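UTP--glucose-1-phosphate uridylyltransferase (Acinetobacter baumannii, PDB 6IKX) catalyses the transfer of a uridylyl group from UTP to alpha-D-glucose 1-phosphate, giving UDP-glucose and diphosphate. Local coordinates at residues A35-V40 with E63-R68; I48-L53 with S97-R102; Q154-M159 with V211-I216. The protein carries 1 engineered substitution. All blocks are in the same frame, centred on the assembly; numbering follows the deposited sequence.

Contact 1: A35-V40 with E63-R68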
loop_
_atom_site.group_PDB
_atom_site.type_symbol
_atom_site.label_atom_id
_atom_site.label_comp_id
_atom_site.label_asym_id
_atom_site.label_seq_id
_atom_site.Cartn_x
_atom_site.Cartn_y
_atom_site.Cartn_z
ATOM N N ALA A 35 11.324 -7.897 13.646
ATOM C CA ALA A 35 11.355 -7.827 15.127
ATOM C C ALA A 35 10.021 -8.364 15.688
ATOM O O ALA A 35 10.035 -9.085 16.689
ATOM C CB ALA A 35 11.638 -6.392 15.542
ATOM N N ILE A 36 8.903 -8.009 15.051
ATOM C CA ILE A 36 7.521 -8.307 15.525
ATOM C C ILE A 36 7.377 -9.819 15.659
ATOM O O ILE A 36 6.585 -10.241 16.506
ATOM C CB ILE A 36 6.439 -7.702 14.594
ATOM C CG1 ILE A 36 5.049 -7.714 15.227
ATOM C CG2 ILE A 36 6.384 -8.408 13.239
ATOM C CD1 ILE A 36 4.885 -6.893 16.461
ATOM N N GLU A 37 8.043 -10.603 14.809
ATOM C CA GLU A 37 7.855 -12.069 14.826
ATOM C C GLU A 37 8.209 -12.600 16.209
ATOM O O GLU A 37 7.589 -13.582 16.668
ATOM C CB GLU A 37 8.712 -12.848 13.839
ATOM C CG GLU A 37 8.047 -14.175 13.514
ATOM C CD GLU A 37 8.893 -15.208 12.806
ATOM O OE1 GLU A 37 8.817 -15.236 11.594
ATOM O OE2 GLU A 37 9.594 -16.009 13.488
ATOM N N TYR A 38 9.190 -11.980 16.836
ATOM C CA TYR A 38 9.792 -12.469 18.099
ATOM C C TYR A 38 8.812 -12.222 19.252
ATOM O O TYR A 38 8.820 -13.004 20.214
ATOM C CB TYR A 38 11.102 -11.747 18.366
ATOM C CG TYR A 38 12.261 -12.144 17.491
ATOM C CD1 TYR A 38 12.509 -11.469 16.307
ATOM C CD2 TYR A 38 13.166 -13.110 17.906
ATOM C CE1 TYR A 38 13.581 -11.806 15.505
ATOM C CE2 TYR A 38 14.260 -13.440 17.124
ATOM C CZ TYR A 38 14.464 -12.786 15.921
ATOM O OH TYR A 38 15.547 -13.079 15.152
ATOM N N VAL A 39 8.028 -11.144 19.132
ATOM C CA VAL A 39 7.067 -10.633 20.148
ATOM C C VAL A 39 5.796 -11.469 20.021
ATOM O O VAL A 39 5.167 -11.808 21.067
ATOM C CB VAL A 39 6.789 -9.134 19.942
ATOM C CG1 VAL A 39 5.848 -8.585 20.983
ATOM C CG2 VAL A 39 8.069 -8.326 19.959
ATOM N N VAL A 40 5.435 -11.816 18.784
ATOM C CA VAL A 40 4.235 -12.652 18.543
ATOM C C VAL A 40 4.591 -14.073 18.985
ATOM O O VAL A 40 3.769 -14.635 19.736
ATOM C CB VAL A 40 3.700 -12.564 17.111
ATOM C CG1 VAL A 40 2.690 -13.677 16.858
ATOM C CG2 VAL A 40 3.069 -11.191 16.827
ATOM N N GLU A 63 0.443 -6.661 9.151
ATOM C CA GLU A 63 -0.725 -7.540 8.921
ATOM C C GLU A 63 -0.378 -8.549 7.824
ATOM O O GLU A 63 -0.802 -9.729 7.928
ATOM C CB GLU A 63 -1.949 -6.714 8.556
ATOM C CG GLU A 63 -2.488 -5.961 9.754
ATOM C CD GLU A 63 -2.918 -4.526 9.479
ATOM O OE1 GLU A 63 -2.122 -3.579 9.801
ATOM O OE2 GLU A 63 -4.054 -4.350 8.982
ATOM N N ASN A 64 0.385 -8.118 6.815
ATOM C CA ASN A 64 0.676 -8.951 5.623
ATOM C C ASN A 64 1.642 -10.080 6.039
ATOM O O ASN A 64 1.480 -11.202 5.530
ATOM C CB ASN A 64 1.129 -8.087 4.450
ATOM C CG ASN A 64 -0.011 -7.275 3.871
ATOM O OD1 ASN A 64 -1.172 -7.642 4.026
ATOM N ND2 ASN A 64 0.314 -6.193 3.174
ATOM N N TYR A 65 2.506 -9.823 7.008
ATOM C CA TYR A 65 3.466 -10.811 7.538
ATOM C C TYR A 65 2.705 -12.021 8.111
ATOM O O TYR A 65 3.266 -13.144 8.029
ATOM C CB TYR A 65 4.449 -10.138 8.506
ATOM C CG TYR A 65 5.620 -11.031 8.845
ATOM C CD1 TYR A 65 6.639 -11.227 7.934
ATOM C CD2 TYR A 65 5.630 -11.781 10.021
ATOM C CE1 TYR A 65 7.676 -12.112 8.198
ATOM C CE2 TYR A 65 6.656 -12.664 10.310
ATOM C CZ TYR A 65 7.672 -12.826 9.388
ATOM O OH TYR A 65 8.690 -13.658 9.663
ATOM N N PHE A 66 1.496 -11.847 8.670
ATOM C CA PHE A 66 0.791 -12.950 9.390
ATOM C C PHE A 66 -0.341 -13.504 8.528
ATOM O O PHE A 66 -1.079 -14.337 9.051
ATOM C CB PHE A 66 0.328 -12.500 10.777
ATOM C CG PHE A 66 1.492 -12.172 11.682
ATOM C CD1 PHE A 66 2.234 -13.179 12.273
ATOM C CD2 PHE A 66 1.906 -10.868 11.866
ATOM C CE1 PHE A 66 3.349 -12.899 13.042
ATOM C CE2 PHE A 66 2.985 -10.577 12.679
ATOM C CZ PHE A 66 3.717 -11.592 13.256
ATOM N N ASP A 67 -0.469 -13.011 7.291
ATOM C CA ASP A 67 -1.429 -13.425 6.240
ATOM C C ASP A 67 -0.698 -14.270 5.172
ATOM O O ASP A 67 0.539 -14.349 5.177
ATOM C CB ASP A 67 -2.097 -12.231 5.556
ATOM C CG ASP A 67 -3.452 -12.579 4.943
ATOM O OD1 ASP A 67 -3.783 -13.776 4.938
ATOM O OD2 ASP A 67 -4.150 -11.678 4.411
ATOM N N ARG A 68 -1.445 -14.909 4.286
ATOM C CA ARG A 68 -0.871 -15.641 3.134
ATOM C C ARG A 68 -0.661 -14.670 1.971
ATOM O O ARG A 68 -1.349 -13.647 1.865
ATOM C CB ARG A 68 -1.745 -16.859 2.827
ATOM C CG ARG A 68 -1.400 -17.989 3.785
ATOM C CD ARG A 68 -2.435 -19.076 3.915
ATOM N NE ARG A 68 -2.390 -20.002 2.801
ATOM C CZ ARG A 68 -1.321 -20.682 2.436
ATOM N NH1 ARG A 68 -0.168 -20.523 3.061
ATOM N NH2 ARG A 68 -1.393 -21.477 1.398
#
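With CG of Glu37 and CG of Tyr65 both turned anti to their own backbone N (chi1 -156° and -168°), the two side chains leave their helices so as to cross at about a right angle. Glu37 runs on extended beyond CG, passes Tyr65 CE2 with its CG at 3.8 Å, and brings OE1 to the phenol. Tyr65 OH donates to Glu37 OE1 at 2.5 Å, a very short hydrogen bond at the ring edge and in its plane, while the carboxylate is tilted 32° from the ring. The other oxygen, OE2, is engaged in salt bridges with Arg41 and Arg33, so the carboxylate links a tyrosine to two arginines; those charges would probably favour its ionised form.

Beside this polar link the ring of Phe66 lies against helix 35-44. Its CG, set anti to the carbonyl carbon, sends the rim, CZ foremost, at that helix. Val40 comes from the opposite direction, its CG2 3.7 Å from Phe66 CZ and its CG1 3.9 Å from Phe66 CE1. Ile36, one turn earlier, reaches Phe66 CE2 with CG2 at 4.1 Å, and between them Glu37 CA sits near the ring plane at the edge. One face of Phe66 is covered by Tyr65 CD2, offset toward the rim.

Helix 35-44 thus packs against the C-terminal end of helix 60-65 and the turn after it. Ile36 and Val40 also rest on Leu7 of strand 4-8, Phe66 on Val98 of strand 97-102, and Tyr65 and Phe66 both touch Ile91.

Contact 2: I48-L53 with S97-R102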
loop_
_atom_site.group_PDB
_atom_site.type_symbol
_atom_site.label_atom_id
_atom_site.label_comp_id
_atom_site.label_asym_id
_atom_site.label_seq_id
_atom_site.Cartn_x
_atom_site.Cartn_y
_atom_site.Cartn_z
ATOM N N ILE A 48 -1.185 -17.190 24.388
ATOM C CA ILE A 48 -2.057 -16.179 23.723
ATOM C C ILE A 48 -2.598 -16.805 22.437
ATOM O O ILE A 48 -1.858 -17.545 21.739
ATOM C CB ILE A 48 -1.343 -14.825 23.487
ATOM C CG1 ILE A 48 -0.865 -14.201 24.804
ATOM C CG2 ILE A 48 -2.226 -13.858 22.680
ATOM C CD1 ILE A 48 -1.988 -13.838 25.756
ATOM N N GLU A 49 -3.836 -16.470 22.119
ATOM C CA GLU A 49 -4.579 -17.022 20.962
ATOM C C GLU A 49 -5.053 -15.931 20.011
ATOM O O GLU A 49 -5.283 -16.276 18.846
ATOM C CB GLU A 49 -5.790 -17.803 21.482
ATOM C CG GLU A 49 -5.379 -19.153 22.052
ATOM C CD GLU A 49 -6.496 -20.038 22.572
ATOM O OE1 GLU A 49 -7.678 -19.608 22.537
ATOM O OE2 GLU A 49 -6.168 -21.141 23.035
ATOM N N GLN A 50 -5.306 -14.724 20.524
ATOM C CA GLN A 50 -5.811 -13.557 19.767
ATOM C C GLN A 50 -4.800 -12.413 19.922
ATOM O O GLN A 50 -4.683 -11.854 21.082
ATOM C CB GLN A 50 -7.193 -13.131 20.257
ATOM C CG GLN A 50 -7.931 -12.221 19.269
ATOM C CD GLN A 50 -9.235 -11.694 19.819
ATOM O OE1 GLN A 50 -9.374 -11.375 21.002
ATOM N NE2 GLN A 50 -10.224 -11.603 18.953
ATOM N N ILE A 51 -4.060 -12.139 18.826
ATOM C CA ILE A 51 -3.079 -11.025 18.694
ATOM C C ILE A 51 -3.865 -9.803 18.228
ATOM O O ILE A 51 -4.445 -9.844 17.143
ATOM C CB ILE A 51 -1.920 -11.419 17.761
ATOM C CG1 ILE A 51 -1.069 -12.532 18.387
ATOM C CG2 ILE A 51 -1.051 -10.214 17.400
ATOM C CD1 ILE A 51 -0.505 -12.170 19.746
ATOM N N ILE A 52 -3.975 -8.783 19.069
ATOM C CA ILE A 52 -4.752 -7.551 18.746
ATOM C C ILE A 52 -3.750 -6.445 18.433
ATOM O O ILE A 52 -3.219 -5.864 19.400
ATOM C CB ILE A 52 -5.698 -7.175 19.898
ATOM C CG1 ILE A 52 -6.513 -8.391 20.349
ATOM C CG2 ILE A 52 -6.594 -5.999 19.499
ATOM C CD1 ILE A 52 -7.382 -8.154 21.566
ATOM N N LEU A 53 -3.451 -6.226 17.147
ATOM C CA LEU A 53 -2.506 -5.163 16.682
ATOM C C LEU A 53 -3.252 -3.812 16.714
ATOM O O LEU A 53 -4.253 -3.697 15.999
ATOM C CB LEU A 53 -2.067 -5.460 15.236
ATOM C CG LEU A 53 -1.348 -6.775 14.979
ATOM C CD1 LEU A 53 -1.020 -6.930 13.516
ATOM C CD2 LEU A 53 -0.088 -6.889 15.788
ATOM N N SER A 97 -5.506 -16.185 15.974
ATOM C CA SER A 97 -6.034 -15.188 15.020
ATOM C C SER A 97 -5.248 -13.888 15.232
ATOM O O SER A 97 -4.841 -13.638 16.364
ATOM C CB SER A 97 -7.519 -15.035 15.220
ATOM O OG SER A 97 -7.792 -14.908 16.603
ATOM N N VAL A 98 -4.988 -13.125 14.175
ATOM C CA VAL A 98 -4.381 -11.775 14.269
ATOM C C VAL A 98 -5.430 -10.754 13.853
ATOM O O VAL A 98 -5.953 -10.909 12.773
ATOM C CB VAL A 98 -3.141 -11.681 13.383
ATOM C CG1 VAL A 98 -2.548 -10.277 13.466
ATOM C CG2 VAL A 98 -2.128 -12.737 13.781
ATOM N N ILE A 99 -5.690 -9.755 14.688
ATOM C CA ILE A 99 -6.821 -8.783 14.570
ATOM C C ILE A 99 -6.252 -7.367 14.454
ATOM O O ILE A 99 -5.261 -7.058 15.148
ATOM C CB ILE A 99 -7.715 -8.832 15.818
ATOM C CG1 ILE A 99 -8.239 -10.241 16.087
ATOM C CG2 ILE A 99 -8.845 -7.824 15.694
ATOM C CD1 ILE A 99 -8.935 -10.866 14.897
ATOM N N SER A 100 -6.914 -6.496 13.704
ATOM C CA SER A 100 -6.456 -5.097 13.543
ATOM C C SER A 100 -7.523 -4.122 14.016
ATOM O O SER A 100 -8.721 -4.313 13.669
ATOM C CB SER A 100 -6.090 -4.813 12.128
ATOM O OG SER A 100 -4.712 -5.064 11.962
ATOM N N VAL A 101 -7.064 -3.091 14.721
ATOM C CA VAL A 101 -7.858 -1.863 14.972
ATOM C C VAL A 101 -6.880 -0.706 14.845
ATOM O O VAL A 101 -5.662 -0.897 15.067
ATOM C CB VAL A 101 -8.568 -1.926 16.343
ATOM C CG1 VAL A 101 -7.567 -1.862 17.494
ATOM C CG2 VAL A 101 -9.634 -0.846 16.461
ATOM N N ARG A 102 -7.399 0.423 14.388
ATOM C CA ARG A 102 -6.603 1.650 14.109
ATOM C C ARG A 102 -6.582 2.554 15.331
ATOM O O ARG A 102 -7.662 2.864 15.849
ATOM C CB ARG A 102 -7.194 2.409 12.912
ATOM C CG ARG A 102 -7.001 1.655 11.611
ATOM C CD ARG A 102 -5.543 1.449 11.205
ATOM N NE ARG A 102 -5.394 0.850 9.876
ATOM C CZ ARG A 102 -5.600 1.463 8.705
ATOM N NH1 ARG A 102 -5.994 2.721 8.635
ATOM N NH2 ARG A 102 -5.457 0.794 7.581
HETATM O O HOH W 1 -7.814 -17.228 17.611
#
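Gln50 and Ile99 meet on one side of a parallel strand pair, and the glutamine can be followed outward. Its CB passes 4.1 Å from Ser97 OG; CG, anti to the backbone N (chi1 -163°), lies 3.8 Å from both Ser97 OG and Ile99 CG1. CD continues past the same Ile99 CG1, and NE2 ends 3.7 Å from it, so the CG methylene and the amide nitrogen of the extended chain are both in van der Waals contact with that isoleucine branch. Ile52 shares this side, and Val119 of helix 117-120 covers Gln50, Ile52 and Ile99.

On the reverse side Leu53 and Val98 cross obliquely, with Leu53 CD1 3.7 Å from Val98 CG1, while Val98 CG2 is turned to Ile51 CB.

The backbones are joined by five hydrogen bonds, zigzagging from Ser97 N to Glu49 O at the start to Val101 N to Leu53 O at the end. Ile51 and Leu53 use both N and O, and the central Ile99 N to Ile51 O bond, 2.8 Å long, is nearly in line with its C=O (176°). CA-H...O contacts from Gln50, Val98 and Ser100 supplement them. At the N-terminal end of the pair a water donates to Glu49 O and also hydrogen-bonds Ser97 OG.

Strand 50-53 takes Lys3, Ala5 and Leu7 on its other edge, whereas Ser100 backbone atoms hydrogen-bond to a second subunit and Arg102 forms a salt bridge with Asp67 of that subunit. Neighbouring parallel strands joined through intervening helices are the Rossmann-like beta-alpha-beta core of the GT-A nucleotidyltransferase fold.

Contact 3: Q154-M159 with V211-I216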
loop_
_atom_site.group_PDB
_atom_site.type_symbol
_atom_site.label_atom_id
_atom_site.label_comp_id
_atom_site.label_asym_id
_atom_site.label_seq_id
_atom_site.Cartn_x
_atom_site.Cartn_y
_atom_site.Cartn_z
ATOM N N GLN A 154 -4.916 -12.631 40.781
ATOM C CA GLN A 154 -5.960 -11.681 40.306
ATOM C C GLN A 154 -5.502 -10.242 40.591
ATOM O O GLN A 154 -6.377 -9.353 40.696
ATOM C CB GLN A 154 -7.292 -12.055 40.969
ATOM C CG GLN A 154 -8.505 -12.042 40.039
ATOM C CD GLN A 154 -8.430 -12.928 38.814
ATOM O OE1 GLN A 154 -9.246 -12.782 37.906
ATOM N NE2 GLN A 154 -7.478 -13.857 38.764
ATOM N N ALA A 155 -4.180 -10.029 40.694
ATOM C CA ALA A 155 -3.497 -8.716 40.801
ATOM C C ALA A 155 -2.818 -8.376 39.466
ATOM O O ALA A 155 -2.102 -9.248 38.916
ATOM C CB ALA A 155 -2.449 -8.756 41.887
ATOM N N ALA A 156 -2.975 -7.141 38.993
ATOM C CA ALA A 156 -2.362 -6.692 37.726
ATOM C C ALA A 156 -0.848 -6.884 37.863
ATOM O O ALA A 156 -0.348 -6.824 38.990
ATOM C CB ALA A 156 -2.743 -5.276 37.399
ATOM N N GLN A 157 -0.194 -7.212 36.758
ATOM C CA GLN A 157 1.259 -7.476 36.690
ATOM C C GLN A 157 1.889 -6.426 35.771
ATOM O O GLN A 157 1.329 -6.143 34.668
ATOM C CB GLN A 157 1.506 -8.918 36.229
ATOM C CG GLN A 157 0.809 -9.981 37.090
ATOM C CD GLN A 157 1.365 -10.112 38.497
ATOM O OE1 GLN A 157 2.580 -10.274 38.710
ATOM N NE2 GLN A 157 0.473 -10.027 39.484
ATOM N N ILE A 158 2.971 -5.827 36.252
ATOM C CA ILE A 158 3.893 -4.952 35.475
ATOM C C ILE A 158 5.260 -5.643 35.458
ATOM O O ILE A 158 5.878 -5.831 36.527
ATOM C CB ILE A 158 3.938 -3.531 36.056
ATOM C CG1 ILE A 158 2.705 -2.707 35.690
ATOM C CG2 ILE A 158 5.185 -2.808 35.612
ATOM C CD1 ILE A 158 1.426 -3.128 36.347
ATOM N N MET A 159 5.711 -6.073 34.285
ATOM C CA MET A 159 7.050 -6.708 34.179
ATOM C C MET A 159 8.116 -5.618 34.397
ATOM O O MET A 159 7.945 -4.501 33.857
ATOM C CB MET A 159 7.232 -7.424 32.835
ATOM C CG MET A 159 8.539 -8.221 32.754
ATOM S SD MET A 159 8.779 -9.196 31.257
ATOM C CE MET A 159 7.272 -10.163 31.245
ATOM N N VAL A 211 -0.067 -7.571 32.278
ATOM C CA VAL A 211 -1.372 -8.284 32.326
ATOM C C VAL A 211 -2.274 -7.420 33.190
ATOM O O VAL A 211 -1.838 -7.070 34.265
ATOM C CB VAL A 211 -1.198 -9.696 32.886
ATOM C CG1 VAL A 211 -2.477 -10.497 32.738
ATOM C CG2 VAL A 211 -0.012 -10.382 32.242
ATOM N N LEU A 212 -3.426 -7.030 32.660
ATOM C CA LEU A 212 -4.344 -6.008 33.214
ATOM C C LEU A 212 -5.749 -6.577 33.143
ATOM O O LEU A 212 -6.058 -7.398 32.284
ATOM C CB LEU A 212 -4.298 -4.724 32.379
ATOM C CG LEU A 212 -2.927 -4.128 32.086
ATOM C CD1 LEU A 212 -3.053 -3.046 31.027
ATOM C CD2 LEU A 212 -2.280 -3.558 33.334
ATOM N N PRO A 213 -6.632 -6.167 34.057
ATOM C CA PRO A 213 -8.050 -6.461 33.925
ATOM C C PRO A 213 -8.732 -5.530 32.924
ATOM O O PRO A 213 -8.196 -4.520 32.624
ATOM C CB PRO A 213 -8.570 -6.226 35.356
ATOM C CG PRO A 213 -7.666 -5.150 35.896
ATOM C CD PRO A 213 -6.308 -5.490 35.318
ATOM N N ALA A 214 -9.913 -5.920 32.470
ATOM C CA ALA A 214 -10.731 -5.213 31.465
ATOM C C ALA A 214 -11.202 -3.888 32.039
ATOM O O ALA A 214 -11.484 -2.972 31.235
ATOM C CB ALA A 214 -11.905 -6.071 31.073
ATOM N N LYS A 215 -11.389 -3.850 33.366
ATOM C CA LYS A 215 -11.631 -2.622 34.172
ATOM C C LYS A 215 -10.829 -1.479 33.545
ATOM O O LYS A 215 -11.366 -0.356 33.499
ATOM C CB LYS A 215 -11.064 -2.755 35.598
ATOM C CG LYS A 215 -11.970 -3.245 36.720
ATOM C CD LYS A 215 -11.231 -3.341 38.089
ATOM N N ILE A 216 -9.554 -1.761 33.192
ATOM C CA ILE A 216 -8.517 -0.752 32.829
ATOM C C ILE A 216 -9.059 0.153 31.727
ATOM O O ILE A 216 -8.573 1.246 31.642
ATOM C CB ILE A 216 -7.188 -1.400 32.381
ATOM C CG1 ILE A 216 -5.955 -0.517 32.619
ATOM C CG2 ILE A 216 -7.275 -1.796 30.916
ATOM C CD1 ILE A 216 -5.784 -0.001 34.040
#
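Gln157 and Val211 are joined by a pair of backbone hydrogen bonds, the mark of a hydrogen-bonded antiparallel pair. Gln157 N reaches Val211 O at 3.0 Å, in the carbonyl plane and nearly straight, at 169°. The return bond, Val211 N to Gln157 O at 3.1 Å, is less regular, its donor tilted 26° from the carbonyl plane. A CA-H...O contact from Ala156 CA also meets Val211 O, which thereby receives two approaches from the same strand.

Apolar contact is slight and centres on one methyl. Ala156 CB lies 4.1 Å from Pro213 CD and 4.4 Å from Leu212 CD2, just where the second strand gives way to a turn; Leu240 of helix 233-240 touches both Ala156 and Pro213. On the other side of the sheet Gln157 CB and Val211 CB stand alongside each other, with helix 142-153 over them.

The polar end of Gln157 turns away from Val211. With chi1 -55° and a second bend beyond CG the chain folds back, so NE2 donates to Ala155 O at 2.7 Å, that oxygen lying close to the amide plane while the donor stands above the carbonyl plane. NE2 is also bonded to Glu247 and OE1 to Ser185, so both amide atoms are satisfied and the amide's rotation is fixed. The antiparallel pairing of strands 156-162 and 209-212 is part of the mixed central sheet of the GT-A fold.

Overall arrangement
All three contacts are largely buried, but contact 1 lies among helices whereas contacts 2 and 3 are in the central sheet. Contacts 1 and 2 touch directly, with centres 11 Å apart: Val40 packs on Ile51, and Glu63 OE2 probably hydrogen-bonds Ser100 OG. Contact 1 is side-chain chemistry between a helix and the end of another with the turn after it, one acid-phenol bond beside an aromatic wedge; contacts 2 and 3 are backbone pairing, parallel in one and antiparallel in the other. Contact 3 lies 18 Å from contact 2 and 25 Å from contact 1 (centre to centre). Contacts 1 and 2 both meet a second subunit, while no other chain of the assembly touches contact 3.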